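Local coordinates for protein putative transcriptional regulator (Bacillus cytotoxicus NVH 391-98, PDB 3K4H) that probably acts as a LacI-type transcriptional regulator, binding a glucose-containing sugar in the cleft of its periplasmic-binding-protein-like effector domain, at residues Ile73-Ser78 and Phe95-Lys100. Sequence-based numbering, arbitrary orientation.
With GLC (alpha-D-glucopyranose), chain C.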
ATOM      1  N   ILE A  73     -15.024 -13.939  10.563  1.00 41.24           N
ATOM      2  CA  ILE A  73     -13.783 -14.713  10.676  1.00 41.05           C
ATOM      3  C   ILE A  73     -12.615 -13.864  10.240  1.00 42.32           C
ATOM      4  O   ILE A  73     -12.708 -13.180   9.214  1.00 43.80           O
ATOM      5  CB  ILE A  73     -13.834 -15.960   9.786  1.00 40.60           C
ATOM      6  CG1 ILE A  73     -14.822 -16.991  10.344  1.00 24.66           C
ATOM      7  CG2 ILE A  73     -12.473 -16.560   9.627  1.00 23.60           C
ATOM      8  CD1 ILE A  73     -14.981 -18.252   9.495  1.00 40.35           C
ATOM      9  N   ILE A  74     -11.524 -13.879  11.010  1.00 41.78           N
ATOM     10  CA  ILE A  74     -10.286 -13.221  10.591  1.00 40.94           C
ATOM     11  C   ILE A  74      -9.343 -14.295  10.172  1.00 42.27           C
ATOM     12  O   ILE A  74      -9.107 -15.211  10.926  1.00 42.30           O
ATOM     13  CB  ILE A  74      -9.616 -12.488  11.748  1.00 39.97           C
ATOM     14  CG1 ILE A  74     -10.570 -11.515  12.401  1.00 21.15           C
ATOM     15  CG2 ILE A  74      -8.415 -11.705  11.273  1.00 22.43           C
ATOM     16  CD1 ILE A  74      -9.962 -10.727  13.537  1.00 39.38           C
ATOM     17  N   LEU A  75      -8.797 -14.212   8.972  1.00 44.59           N
ATOM     18  CA  LEU A  75      -7.745 -15.155   8.572  1.00 46.22           C
ATOM     19  C   LEU A  75      -6.398 -14.535   8.916  1.00 46.77           C
ATOM     20  O   LEU A  75      -6.078 -13.430   8.442  1.00 46.85           O
ATOM     21  CB  LEU A  75      -7.834 -15.435   7.078  1.00 47.61           C
ATOM     22  CG  LEU A  75      -8.825 -16.497   6.615  1.00 51.94           C
ATOM     23  CD1 LEU A  75      -9.082 -16.374   5.156  1.00 48.33           C
ATOM     24  CD2 LEU A  75      -8.228 -17.863   6.871  1.00 48.99           C
ATOM     25  N   LEU A  76      -5.621 -15.212   9.755  1.00 47.54           N
ATOM     26  CA  LEU A  76      -4.356 -14.637  10.240  1.00 48.61           C
ATOM     27  C   LEU A  76      -3.211 -14.837   9.269  1.00 50.81           C
ATOM     28  O   LEU A  76      -2.040 -14.646   9.608  1.00 51.39           O
ATOM     29  CB  LEU A  76      -3.975 -15.200  11.599  1.00 47.95           C
ATOM     30  CG  LEU A  76      -4.706 -14.613  12.793  1.00 45.00           C
ATOM     31  CD1 LEU A  76      -5.103 -13.235  12.421  1.00 48.44           C
ATOM     32  CD2 LEU A  76      -5.950 -15.410  13.140  1.00 48.13           C
ATOM     33  N   TYR A  77      -3.557 -15.228   8.058  1.00 52.35           N
ATOM     34  CA  TYR A  77      -2.566 -15.569   7.078  1.00 54.69           C
ATOM     35  C   TYR A  77      -3.166 -15.389   5.674  1.00 56.61           C
ATOM     36  O   TYR A  77      -4.386 -15.199   5.547  1.00 57.10           O
ATOM     37  CB  TYR A  77      -2.121 -17.006   7.283  1.00 54.43           C
ATOM     38  CG  TYR A  77      -3.156 -17.992   6.844  1.00 52.23           C
ATOM     39  CD1 TYR A  77      -4.243 -18.289   7.654  1.00 54.33           C
ATOM     40  CD2 TYR A  77      -3.060 -18.610   5.607  1.00 54.47           C
ATOM     41  CE1 TYR A  77      -5.202 -19.195   7.253  1.00 52.48           C
ATOM     42  CE2 TYR A  77      -4.014 -19.520   5.186  1.00 52.52           C
ATOM     43  CZ  TYR A  77      -5.085 -19.810   6.016  1.00 54.42           C
ATOM     44  OH  TYR A  77      -6.041 -20.700   5.609  1.00 52.08           O
ATOM     45  N   SER A  78      -2.305 -15.439   4.649  1.00 56.78           N
ATOM     46  CA  SER A  78      -2.734 -15.352   3.275  1.00 57.22           C
ATOM     47  C   SER A  78      -1.958 -16.266   2.362  1.00 58.78           C
ATOM     48  O   SER A  78      -0.815 -15.997   1.985  1.00 58.09           O
ATOM     49  CB  SER A  78      -2.656 -13.937   2.761  1.00 56.88           C
ATOM     50  OG  SER A  78      -2.909 -13.944   1.374  1.00 46.55           O
ATOM     51  N   PHE A  95     -15.696 -12.177   6.184  1.00 42.98           N
ATOM     52  CA  PHE A  95     -14.340 -12.423   6.647  1.00 41.85           C
ATOM     53  C   PHE A  95     -13.352 -11.342   6.227  1.00 42.38           C
ATOM     54  O   PHE A  95     -13.614 -10.545   5.330  1.00 41.43           O
ATOM     55  CB  PHE A  95     -13.848 -13.769   6.151  1.00 40.71           C
ATOM     56  CG  PHE A  95     -13.437 -13.759   4.710  1.00 43.11           C
ATOM     57  CD1 PHE A  95     -14.371 -14.019   3.704  1.00 40.20           C
ATOM     58  CD2 PHE A  95     -12.113 -13.487   4.354  1.00 40.06           C
ATOM     59  CE1 PHE A  95     -13.997 -14.001   2.377  1.00 42.34           C
ATOM     60  CE2 PHE A  95     -11.733 -13.474   3.030  1.00 42.82           C
ATOM     61  CZ  PHE A  95     -12.681 -13.726   2.032  1.00 40.08           C
ATOM     62  N   VAL A  96     -12.181 -11.364   6.866  1.00 43.62           N
ATOM     63  CA  VAL A  96     -11.142 -10.358   6.633  1.00 43.57           C
ATOM     64  C   VAL A  96      -9.771 -11.026   6.604  1.00 42.88           C
ATOM     65  O   VAL A  96      -9.523 -11.953   7.387  1.00 43.90           O
ATOM     66  CB  VAL A  96     -11.174  -9.303   7.766  1.00 43.77           C
ATOM     67  CG1 VAL A  96      -9.807  -8.678   7.954  1.00 41.56           C
ATOM     68  CG2 VAL A  96     -12.213  -8.240   7.485  1.00 39.82           C
ATOM     69  N   LEU A  97      -8.890 -10.562   5.721  1.00 41.50           N
ATOM     70  CA  LEU A  97      -7.505 -11.070   5.672  1.00 41.58           C
ATOM     71  C   LEU A  97      -6.491 -10.244   6.466  1.00 41.08           C
ATOM     72  O   LEU A  97      -6.611  -9.009   6.544  1.00 40.61           O
ATOM     73  CB  LEU A  97      -6.995 -11.160   4.234  1.00 42.07           C
ATOM     74  CG  LEU A  97      -7.156 -12.399   3.365  1.00 48.58           C
ATOM     75  CD1 LEU A  97      -6.220 -12.333   2.191  1.00 42.55           C
ATOM     76  CD2 LEU A  97      -6.785 -13.592   4.158  1.00 43.27           C
ATOM     77  N   ILE A  98      -5.486 -10.918   7.035  1.00 40.73           N
ATOM     78  CA  ILE A  98      -4.250 -10.229   7.461  1.00 40.87           C
ATOM     79  C   ILE A  98      -3.179 -10.662   6.464  1.00 41.33           C
ATOM     80  O   ILE A  98      -2.600 -11.728   6.598  1.00 41.92           O
ATOM     81  CB  ILE A  98      -3.822 -10.555   8.942  1.00 40.73           C
ATOM     82  CG1 ILE A  98      -4.964 -10.285   9.951  1.00 28.10           C
ATOM     83  CG2 ILE A  98      -2.518  -9.807   9.319  1.00 27.94           C
ATOM     84  CD1 ILE A  98      -4.487  -9.891  11.369  1.00 39.76           C
ATOM     85  N   GLY A  99      -2.956  -9.857   5.439  1.00 42.56           N
ATOM     86  CA  GLY A  99      -2.112 -10.231   4.288  1.00 44.93           C
ATOM     87  C   GLY A  99      -2.808  -9.943   2.963  1.00 47.91           C
ATOM     88  O   GLY A  99      -4.037  -9.935   2.885  1.00 48.18           O
ATOM     89  N   LYS A 100      -2.027  -9.686   1.917  1.00 50.07           N
ATOM     90  CA  LYS A 100      -2.545  -9.510   0.568  1.00 51.43           C
ATOM     91  C   LYS A 100      -3.181 -10.799   0.046  1.00 53.94           C
ATOM     92  O   LYS A 100      -2.642 -11.888   0.241  1.00 53.51           O
ATOM     93  CB  LYS A 100      -1.400  -9.142  -0.335  1.00 51.40           C
ATOM     94  CG  LYS A 100      -1.736  -8.190  -1.429  1.00 70.47           C
ATOM     95  CD  LYS A 100      -0.463  -7.709  -2.112  1.00 52.89           C
ATOM     96  CE  LYS A 100       0.148  -8.797  -2.963  1.00 70.42           C
ATOM     97  NZ  LYS A 100       1.339  -8.260  -3.637  1.00 54.31           N
TER
HETATM   98  C1  GLC C   2       1.251 -12.080   8.808  0.80 64.38           C
HETATM   99  C2  GLC C   2       0.168 -12.579   7.875  0.80 67.12           C
HETATM  100  C3  GLC C   2       0.568 -12.153   6.473  0.80 63.80           C
HETATM  101  C4  GLC C   2       0.718 -10.622   6.394  0.80 66.70           C
HETATM  102  C5  GLC C   2       1.654 -10.123   7.471  0.80 63.54           C
HETATM  103  C6  GLC C   2       1.637  -8.614   7.468  0.80 66.30           C
HETATM  104  O2  GLC C   2       0.111 -13.985   7.960  0.80 64.29           O
HETATM  105  O3  GLC C   2      -0.374 -12.716   5.588  0.80 67.39           O
HETATM  106  O4  GLC C   2       1.380 -10.228   5.234  0.80 62.79           O
HETATM  107  O5  GLC C   2       1.312 -10.660   8.744  0.80 67.28           O
HETATM  108  O6  GLC C   2       2.889  -8.215   6.977  0.80 63.06           O
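Leu-75 and Leu-97 meet on one face of two neighbouring parallel strands, their side chains slanting across each other so that CD2 of Leu-97 lies 3.6 Å from CB of Leu-75. The same face carries Ile-73 and Phe-95. With chi1 at 77°, the phenylalanine CG sits between its own backbone N and carbonyl carbon; its ring leads away from Ile-73, and Leu-75 CD1 approaches it obliquely, 4.3 Å from Phe-95 CD2. Helix 83-90 packs on this face through Ile-85, against Leu-75, and Leu-88, against Ile-73 and Phe-95. Ile-74 and Val-96 point to the other face, under Leu-258 of helix 247-264. There CG2 of Ile-74, anti to its backbone N (chi1 -55° to CG1), is turned to CG1 of Ile-98 at 4.0 Å. Leu-76 and Ile-98 run side by side in the same direction, CD1 against CD1 at 3.6 Å. Three backbone hydrogen bonds, Val-96 N to Ile-73 O, Leu-75 N to Val-96 O and Ile-98 N to Leu-75 O, join the strands, which are inclined by 21°. Together with helix 83-90 they form a beta-alpha-beta unit, placed centrally in the parallel sheet of one of the two lobes of the periplasmic-binding-protein-like fold. At the carboxyl ends of the strands the backbone meets the sugar in the cleft: the glucose donates from O2 to Leu-76 O (2.8 Å), just past strand 72-75, and from O3 to Ile-98 O (2.6 Å), at the end of strand 95-98, while Asp-112, Asn-113 and Asn-115 bind it too. Gly-99 lies with its CA 3.3 Å from O3 of the glucose, at backbone angles that suit glycine. Ser-78 OG is modelled doubtfully close to Lys-100 O, and the lysine's NZ forms a salt bridge with Asp-148.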